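PDB 3BFM: biotin protein ligase-like protein of unknown function, which is of unknown function but belongs to the biotin/lipoate protein ligase family and carries a small additional C-terminal region of the SH3 clan. Local coordinates for residues A[204-209]-A[213-218]; A[96-101]-A[189-194]; A[42-47]-A[154-159]. All blocks are in the same frame, centred on the assembly; numbering follows the deposited sequence.

Interaction 1. Residues A[204-209]-A[213-218]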
loop_
_atom_site.group_PDB
_atom_site.type_symbol
_atom_site.label_atom_id
_atom_site.label_comp_id
_atom_site.label_asym_id
_atom_site.label_seq_id
_atom_site.Cartn_x
_atom_site.Cartn_y
_atom_site.Cartn_z
ATOM N N GLY A 204 2.254 40.301 -3.562
ATOM C CA GLY A 204 0.908 40.518 -4.002
ATOM C C GLY A 204 -0.056 39.909 -3.033
ATOM O O GLY A 204 0.301 39.647 -1.870
ATOM N N THR A 205 -1.270 39.694 -3.518
ATOM C CA THR A 205 -2.332 38.984 -2.793
ATOM C C THR A 205 -2.382 37.515 -3.221
ATOM O O THR A 205 -2.376 37.183 -4.409
ATOM C CB THR A 205 -3.698 39.634 -3.073
ATOM O OG1 THR A 205 -3.665 40.977 -2.581
ATOM C CG2 THR A 205 -4.836 38.874 -2.395
ATOM N N PHE A 206 -2.432 36.624 -2.242
ATOM C CA PHE A 206 -2.523 35.218 -2.537
ATOM C C PHE A 206 -3.949 34.947 -2.925
ATOM O O PHE A 206 -4.833 34.769 -2.086
ATOM C CB PHE A 206 -2.046 34.399 -1.329
ATOM C CG PHE A 206 -2.204 32.922 -1.461
ATOM C CD1 PHE A 206 -2.286 32.275 -2.696
ATOM C CD2 PHE A 206 -2.206 32.148 -0.302
ATOM C CE1 PHE A 206 -2.429 30.922 -2.764
ATOM C CE2 PHE A 206 -2.373 30.770 -0.367
ATOM C CZ PHE A 206 -2.467 30.161 -1.581
ATOM N N LEU A 207 -4.160 34.901 -4.237
ATOM C CA LEU A 207 -5.475 34.821 -4.816
ATOM C C LEU A 207 -6.071 33.432 -4.710
ATOM O O LEU A 207 -7.227 33.267 -4.340
ATOM C CB LEU A 207 -5.359 35.181 -6.287
ATOM C CG LEU A 207 -6.594 35.673 -6.997
ATOM C CD1 LEU A 207 -7.016 37.000 -6.361
ATOM C CD2 LEU A 207 -6.215 35.806 -8.479
ATOM N N GLY A 208 -5.296 32.428 -5.106
ATOM C CA GLY A 208 -5.683 31.033 -4.931
ATOM C C GLY A 208 -4.648 30.179 -5.621
ATOM O O GLY A 208 -3.493 30.623 -5.792
ATOM N N VAL A 209 -5.056 28.994 -6.067
ATOM C CA VAL A 209 -4.142 28.114 -6.769
ATOM C C VAL A 209 -4.739 27.595 -8.075
ATOM O O VAL A 209 -5.953 27.534 -8.209
ATOM C CB VAL A 209 -3.720 26.911 -5.889
ATOM C CG1 VAL A 209 -3.042 27.416 -4.592
ATOM C CG2 VAL A 209 -4.916 26.045 -5.555
ATOM N N PHE A 213 -1.835 23.238 -8.269
ATOM C CA PHE A 213 -1.534 23.849 -6.967
ATOM C C PHE A 213 -0.460 24.910 -7.049
ATOM O O PHE A 213 0.147 25.233 -6.045
ATOM C CB PHE A 213 -1.201 22.812 -5.872
ATOM C CG PHE A 213 -2.378 22.003 -5.413
ATOM C CD1 PHE A 213 -3.161 22.412 -4.345
ATOM C CD2 PHE A 213 -2.669 20.798 -6.028
ATOM C CE1 PHE A 213 -4.242 21.609 -3.921
ATOM C CE2 PHE A 213 -3.731 20.019 -5.627
ATOM C CZ PHE A 213 -4.522 20.418 -4.578
ATOM N N GLY A 214 -0.274 25.487 -8.238
ATOM C CA GLY A 214 0.613 26.652 -8.423
ATOM C C GLY A 214 -0.041 27.884 -7.835
ATOM O O GLY A 214 -1.260 28.031 -7.915
HETATM N N MSE A 215 0.736 28.726 -7.176
HETATM C CA MSE A 215 0.173 29.893 -6.494
HETATM C C MSE A 215 -0.122 30.978 -7.506
HETATM O O MSE A 215 0.738 31.339 -8.302
HETATM C CB MSE A 215 1.156 30.478 -5.494
HETATM C CG MSE A 215 0.706 31.744 -4.821
HETATM SE SE MSE A 215 1.930 32.455 -3.548
HETATM C CE MSE A 215 1.516 31.111 -2.113
ATOM N N LEU A 216 -1.325 31.521 -7.395
ATOM C CA LEU A 216 -1.713 32.710 -8.125
ATOM C C LEU A 216 -1.504 33.900 -7.194
ATOM O O LEU A 216 -2.215 34.068 -6.214
ATOM C CB LEU A 216 -3.168 32.585 -8.589
ATOM C CG LEU A 216 -3.420 31.406 -9.550
ATOM C CD1 LEU A 216 -4.847 30.949 -9.499
ATOM C CD2 LEU A 216 -3.007 31.812 -10.945
ATOM N N LEU A 217 -0.541 34.742 -7.538
ATOM C CA LEU A 217 -0.140 35.892 -6.725
ATOM C C LEU A 217 -0.392 37.160 -7.545
ATOM O O LEU A 217 0.279 37.407 -8.556
ATOM C CB LEU A 217 1.323 35.772 -6.330
ATOM C CG LEU A 217 1.892 36.727 -5.282
ATOM C CD1 LEU A 217 1.154 36.559 -3.971
ATOM C CD2 LEU A 217 3.401 36.497 -5.098
ATOM N N ARG A 218 -1.382 37.915 -7.114
ATOM C CA ARG A 218 -1.813 39.116 -7.846
ATOM C C ARG A 218 -1.214 40.380 -7.262
ATOM O O ARG A 218 -1.481 40.753 -6.099
ATOM C CB ARG A 218 -3.329 39.168 -7.877
ATOM C CG ARG A 218 -3.868 40.221 -8.840
ATOM C CD ARG A 218 -5.291 39.863 -9.193
ATOM N NE ARG A 218 -5.311 38.747 -10.145
ATOM C CZ ARG A 218 -6.397 38.107 -10.544
ATOM N NH1 ARG A 218 -7.607 38.429 -10.071
ATOM N NH2 ARG A 218 -6.262 37.120 -11.402
#

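Interaction 2. Residues A[96-101]-A[189-194]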
loop_
_atom_site.group_PDB
_atom_site.type_symbol
_atom_site.label_atom_id
_atom_site.label_comp_id
_atom_site.label_asym_id
_atom_site.label_seq_id
_atom_site.Cartn_x
_atom_site.Cartn_y
_atom_site.Cartn_z
ATOM N N ALA A 96 4.684 24.828 5.148
ATOM C CA ALA A 96 4.704 25.168 6.556
ATOM C C ALA A 96 3.389 24.844 7.242
ATOM O O ALA A 96 2.296 24.880 6.626
ATOM C CB ALA A 96 5.074 26.639 6.772
ATOM N N LEU A 97 3.472 24.450 8.511
ATOM C CA LEU A 97 2.267 24.132 9.247
ATOM C C LEU A 97 1.989 25.239 10.244
ATOM O O LEU A 97 2.921 25.823 10.758
ATOM C CB LEU A 97 2.410 22.766 9.989
ATOM C CG LEU A 97 2.539 21.531 9.105
ATOM C CD1 LEU A 97 2.942 20.217 9.890
ATOM C CD2 LEU A 97 1.238 21.297 8.340
ATOM N N ARG A 98 0.720 25.507 10.529
ATOM C CA ARG A 98 0.368 26.449 11.570
ATOM C C ARG A 98 -0.617 25.837 12.511
ATOM O O ARG A 98 -1.575 25.202 12.088
ATOM C CB ARG A 98 -0.233 27.736 11.000
ATOM C CG ARG A 98 0.732 28.526 10.117
ATOM C CD ARG A 98 0.487 30.017 10.182
ATOM N NE ARG A 98 1.648 30.687 9.601
ATOM C CZ ARG A 98 2.457 31.553 10.210
ATOM N NH1 ARG A 98 2.227 32.007 11.443
ATOM N NH2 ARG A 98 3.495 32.037 9.533
ATOM N N ILE A 99 -0.357 26.013 13.805
ATOM C CA ILE A 99 -1.265 25.524 14.835
ATOM C C ILE A 99 -1.667 26.721 15.663
ATOM O O ILE A 99 -0.799 27.462 16.133
ATOM C CB ILE A 99 -0.605 24.384 15.672
ATOM C CG1 ILE A 99 -0.340 23.195 14.730
ATOM C CG2 ILE A 99 -1.497 23.973 16.800
ATOM C CD1 ILE A 99 0.321 21.948 15.387
ATOM N N ASN A 100 -2.979 26.925 15.781
ATOM C CA ASN A 100 -3.547 28.139 16.391
ATOM C C ASN A 100 -2.869 29.406 15.879
ATOM O O ASN A 100 -2.575 30.323 16.643
ATOM C CB ASN A 100 -3.444 28.028 17.921
ATOM C CG ASN A 100 -4.203 26.832 18.487
ATOM O OD1 ASN A 100 -5.273 26.463 18.008
ATOM N ND2 ASN A 100 -3.640 26.218 19.519
ATOM N N GLY A 101 -2.609 29.455 14.573
ATOM C CA GLY A 101 -2.052 30.619 13.910
ATOM C C GLY A 101 -0.547 30.768 13.945
ATOM O O GLY A 101 -0.009 31.656 13.286
ATOM N N LEU A 189 -8.328 24.843 4.426
ATOM C CA LEU A 189 -7.240 24.848 5.396
ATOM C C LEU A 189 -6.118 25.797 5.062
ATOM O O LEU A 189 -5.202 26.003 5.882
ATOM C CB LEU A 189 -6.676 23.436 5.501
ATOM C CG LEU A 189 -7.696 22.384 5.910
ATOM C CD1 LEU A 189 -7.057 20.998 5.829
ATOM C CD2 LEU A 189 -8.241 22.668 7.317
ATOM N N ALA A 190 -6.157 26.395 3.876
ATOM C CA ALA A 190 -5.011 27.155 3.402
ATOM C C ALA A 190 -4.793 28.377 4.294
ATOM O O ALA A 190 -5.736 29.084 4.623
ATOM C CB ALA A 190 -5.185 27.585 1.957
ATOM N N HIS A 191 -3.542 28.616 4.673
ATOM C CA HIS A 191 -3.178 29.787 5.421
ATOM C C HIS A 191 -3.019 30.984 4.506
ATOM O O HIS A 191 -2.222 30.938 3.583
ATOM C CB HIS A 191 -1.848 29.569 6.081
ATOM C CG HIS A 191 -1.332 30.771 6.784
ATOM N ND1 HIS A 191 -1.894 31.246 7.947
ATOM C CD2 HIS A 191 -0.296 31.589 6.496
ATOM C CE1 HIS A 191 -1.225 32.311 8.350
ATOM N NE2 HIS A 191 -0.248 32.540 7.490
ATOM N N GLY A 192 -3.724 32.066 4.814
ATOM C CA GLY A 192 -3.435 33.365 4.216
ATOM C C GLY A 192 -4.039 33.592 2.850
ATOM O O GLY A 192 -3.611 34.491 2.109
HETATM N N MSE A 193 -5.017 32.787 2.484
HETATM C CA MSE A 193 -5.593 32.998 1.181
HETATM C C MSE A 193 -6.462 34.238 1.203
HETATM O O MSE A 193 -7.184 34.506 2.154
HETATM C CB MSE A 193 -6.349 31.810 0.662
HETATM C CG MSE A 193 -6.151 31.748 -0.851
HETATM SE SE MSE A 193 -7.176 30.445 -1.496
HETATM C CE MSE A 193 -5.933 29.101 -1.531
ATOM N N GLY A 194 -6.319 35.037 0.166
ATOM C CA GLY A 194 -6.986 36.308 0.103
ATOM C C GLY A 194 -6.188 37.405 0.752
ATOM O O GLY A 194 -6.628 38.555 0.723
#

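Interaction 3. Residues A[42-47]-A[154-159]. With CA (calcium ion), chain B.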
loop_
_atom_site.group_PDB
_atom_site.type_symbol
_atom_site.label_atom_id
_atom_site.label_comp_id
_atom_site.label_asym_id
_atom_site.label_seq_id
_atom_site.Cartn_x
_atom_site.Cartn_y
_atom_site.Cartn_z
ATOM N N TYR A 42 10.744 7.068 10.256
ATOM C CA TYR A 42 10.370 7.958 11.328
ATOM C C TYR A 42 11.441 8.039 12.394
ATOM O O TYR A 42 12.344 7.187 12.494
ATOM C CB TYR A 42 9.012 7.539 11.913
ATOM C CG TYR A 42 9.049 6.180 12.598
ATOM C CD1 TYR A 42 9.373 6.080 13.925
ATOM C CD2 TYR A 42 8.735 5.022 11.902
ATOM C CE1 TYR A 42 9.410 4.876 14.557
ATOM C CE2 TYR A 42 8.763 3.768 12.543
ATOM C CZ TYR A 42 9.094 3.718 13.852
ATOM O OH TYR A 42 9.161 2.487 14.499
ATOM N N GLU A 43 11.360 9.095 13.191
ATOM C CA GLU A 43 12.294 9.314 14.295
ATOM C C GLU A 43 11.526 10.112 15.322
ATOM O O GLU A 43 11.092 11.232 15.022
ATOM C CB GLU A 43 13.536 10.079 13.804
ATOM C CG GLU A 43 14.604 10.200 14.829
ATOM C CD GLU A 43 15.975 10.558 14.279
ATOM O OE1 GLU A 43 16.133 11.112 13.147
ATOM O OE2 GLU A 43 16.945 10.356 15.021
ATOM N N LEU A 44 11.301 9.500 16.496
ATOM C CA LEU A 44 10.567 10.133 17.581
ATOM C C LEU A 44 11.510 10.466 18.735
ATOM O O LEU A 44 12.293 9.605 19.199
ATOM C CB LEU A 44 9.442 9.220 18.106
ATOM C CG LEU A 44 8.045 9.290 17.476
ATOM C CD1 LEU A 44 8.005 8.503 16.168
ATOM C CD2 LEU A 44 6.996 8.756 18.439
ATOM N N GLY A 45 11.441 11.707 19.193
ATOM C CA GLY A 45 12.062 12.123 20.444
ATOM C C GLY A 45 10.987 12.651 21.350
ATOM O O GLY A 45 9.820 12.707 20.986
ATOM N N THR A 46 11.361 13.061 22.552
ATOM C CA THR A 46 10.418 13.642 23.449
ATOM C C THR A 46 9.980 15.036 22.935
ATOM O O THR A 46 8.880 15.453 23.225
ATOM C CB THR A 46 11.011 13.743 24.867
ATOM O OG1 THR A 46 12.204 14.523 24.832
ATOM C CG2 THR A 46 11.395 12.351 25.353
ATOM N N ASP A 47 10.859 15.711 22.187
ATOM C CA ASP A 47 10.624 17.107 21.787
ATOM C C ASP A 47 10.246 17.313 20.314
ATOM O O ASP A 47 9.884 18.423 19.918
ATOM C CB ASP A 47 11.879 17.934 22.043
ATOM C CG ASP A 47 12.152 18.138 23.499
ATOM O OD1 ASP A 47 11.408 17.596 24.356
ATOM O OD2 ASP A 47 13.174 18.791 23.747
ATOM N N VAL A 154 -2.200 14.208 23.029
ATOM C CA VAL A 154 -1.942 13.576 21.742
ATOM C C VAL A 154 -0.590 12.854 21.833
ATOM O O VAL A 154 0.431 13.482 22.041
ATOM C CB VAL A 154 -1.912 14.626 20.632
ATOM C CG1 VAL A 154 -1.575 13.979 19.266
ATOM C CG2 VAL A 154 -3.253 15.365 20.589
ATOM N N ALA A 155 -0.588 11.537 21.691
ATOM C CA ALA A 155 0.641 10.761 21.746
ATOM C C ALA A 155 1.318 10.781 20.387
ATOM O O ALA A 155 0.636 10.634 19.368
ATOM C CB ALA A 155 0.336 9.332 22.160
ATOM N N ALA A 156 2.646 10.950 20.361
ATOM C CA ALA A 156 3.381 11.093 19.098
ATOM C C ALA A 156 3.245 9.850 18.244
ATOM O O ALA A 156 3.013 9.950 17.037
ATOM C CB ALA A 156 4.895 11.416 19.339
ATOM N N PRO A 157 3.397 8.654 18.861
ATOM C CA PRO A 157 3.205 7.443 18.060
ATOM C C PRO A 157 1.826 7.363 17.409
ATOM O O PRO A 157 1.703 6.917 16.282
ATOM C CB PRO A 157 3.345 6.300 19.090
ATOM C CG PRO A 157 4.031 6.875 20.256
ATOM C CD PRO A 157 3.749 8.350 20.260
ATOM N N ARG A 158 0.780 7.720 18.138
ATOM C CA ARG A 158 -0.586 7.655 17.597
ATOM C C ARG A 158 -0.799 8.665 16.488
ATOM O O ARG A 158 -1.488 8.393 15.522
ATOM C CB ARG A 158 -1.618 7.881 18.695
ATOM C CG ARG A 158 -1.545 6.884 19.873
ATOM C CD ARG A 158 -1.913 5.459 19.493
ATOM N NE ARG A 158 -0.831 4.693 18.889
ATOM C CZ ARG A 158 0.185 4.140 19.553
ATOM N NH1 ARG A 158 0.320 4.310 20.866
ATOM N NH2 ARG A 158 1.097 3.452 18.886
ATOM N N LEU A 159 -0.227 9.853 16.652
ATOM C CA LEU A 159 -0.265 10.904 15.608
ATOM C C LEU A 159 0.436 10.474 14.294
ATOM O O LEU A 159 -0.071 10.675 13.184
ATOM C CB LEU A 159 0.300 12.202 16.154
ATOM C CG LEU A 159 0.255 13.399 15.184
ATOM C CD1 LEU A 159 -1.154 13.766 14.707
ATOM C CD2 LEU A 159 0.930 14.658 15.786
HETATM CA CA CA B . 18.570 11.253 13.529
HETATM O O HOH W 1 19.558 9.268 14.345
HETATM O O HOH W 2 20.959 11.737 13.245
HETATM O O HOH W 3 18.695 13.018 15.114
#

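Interaction 1. Residues A[204-209]-A[213-218]
The side chain of Met-215, present as selenomethionine, sends CG and then SE out fully extended, before a bend at chi3 (-76°) folds the terminal CE back over the ring of Phe-206, itself held with CG trans to its backbone N. CE sits 3.9 Å from the centroid of the Phe-206 ring and only 7° off its normal, a CH-pi contact over the face; SE lies obliquely to the same ring, completing a Met-aromatic pair. Nearer the backbone, CG of Met-215 abuts CD1 of Phe-206 at 3.7 Å, while Leu-216 O lies at the ring edge. These two strands form a beta hairpin, extended by strand 223-226 into a three-stranded antiparallel sheet, consistent with the SH3-like character of this region. Thr-205 and Arg-218 are a hydrogen-bonded pair, Thr-205 N to Arg-218 O being 2.8 Å and Arg-218 N to Thr-205 O 3.0 Å. Further along, a beta bulge sets Leu-207 and Gly-208 against Leu-216: Leu-207 N reaches Leu-216 O at 2.9 Å, and Leu-216 N reaches Gly-208 O at 2.8 Å, whereas the buried Gly-208 N finds no partner. At the turn end, Val-209 CG2 approaches Phe-213 CD1 at 4.2 Å, and the Phe-213 ring stacks on His-183 of helix 179-189.

Interaction 2. Residues A[96-101]-A[189-194]
Arg-98 and His-191 account for practically all of this contact, their side chains meeting flat on flat. The guanidinium of Arg-98 lies over the imidazole of His-191 with the planes 14° apart and the centres 4.4 Å from each other, an offset cation-pi stack. It is the inner part of the arginine that covers the ring: CD of Arg-98 stands 3.6 Å from the centroid of His-191, displaced toward the rim on the CE1 and ND1 side, and makes a CH-pi contact. The next atom, NE of Arg-98, comes within 3.4 Å of NE2 of His-191, but the angle is poor and the approach is one of stacking, not a hydrogen bond. On the histidine, a chi1 of 175° carries the ring away from its own backbone N and out to the arginine. Arg-98 belongs to strand 96-99 of the large mixed sheet of the ligase-like fold, next to strand 89-91, and Asn-100 and Gly-101 form the type I' turn of the hairpin leading into strand 102-111. That turn fixes the far end of the side chain: NH1 of Arg-98 donates to Gly-101 O at 2.9 Å, with the acceptor nearly in the guanidinium plane, and this limits rotation of the group above the ring. Glu-143 is a long, weak ionic partner of the same NH1. Replacing His-191 by an alanine would probably leave the flat side of Arg-98 without its stacking mate and free the inner arginine chain to shift. His-191 lies beyond helix 179-189, and its ring also touches Asp-92, in the loop between strands 89-91 and 96-99.

Interaction 3. Residues A[42-47]-A[154-159]
A calcium ion is gripped by both carboxylate oxygens of Glu-43, immediately before Leu-44, whose CD2 meets Ala-156 and Pro-157. The metal stands 2.5 Å from Glu-43 OE1 and 2.4 Å from Glu-43 OE2, a bidentate clasp. Three waters, Gln-21 O and Asp-22 OD1 fill the other positions and bring the donor atoms to seven. With CG trans to the backbone N (chi1 -173°) and an extended chain beyond it, Glu-43 stretches its carboxylate well clear of strand 39-44. Leu-44 leaves the strand on the other side and points at the start of helix 156-175. In the conformer described here, one of two modelled, a single methyl does the touching: CD2 of Leu-44 lies 3.5 Å from CB of Ala-156 and 3.7 Å from CD of Pro-157, lodged between the two residues of the first helical turn. The strand belongs to the mixed sheet of the biotin/lipoate ligase-like fold, and Leu-160, farther along the helix, touches both Leu-44 and Tyr-42. Ala-155 occupies the N-cap position, and its carbonyl O accepts Leu-159 N at 3.0 Å to close the first turn. The same methyl of Leu-44 also approaches Pro-157 N at 3.6 Å, but a proline nitrogen within the chain carries no hydrogen, so the leucine masks no donor at this helix start. The chemistry of consecutive residues is thus divided across the strand: an anionic clasp on hydrated calcium at Glu-43, and purely apolar packing against the helix at Leu-44.

Overall arrangement
Interactions 1 and 2 adjoin, their centres 14 Å apart: the loop that carries the histidine of interaction 2 runs on to pair with the first strand of interaction 1, where Gly-194 N lies 2.7 Å from Phe-206 O, a probable hydrogen bond, and so connects the ligase-like region to the C-terminal hairpin. Interactions 2 and 3 both reach the large mixed sheet, with centres 22 Å apart and nearest atoms about 7 Å apart. Interaction 3, which alone of the three includes a calcium ligand, lies across the chain's centre from interaction 1, about 34 Å away between centres, so the hairpin is remote from this metal site.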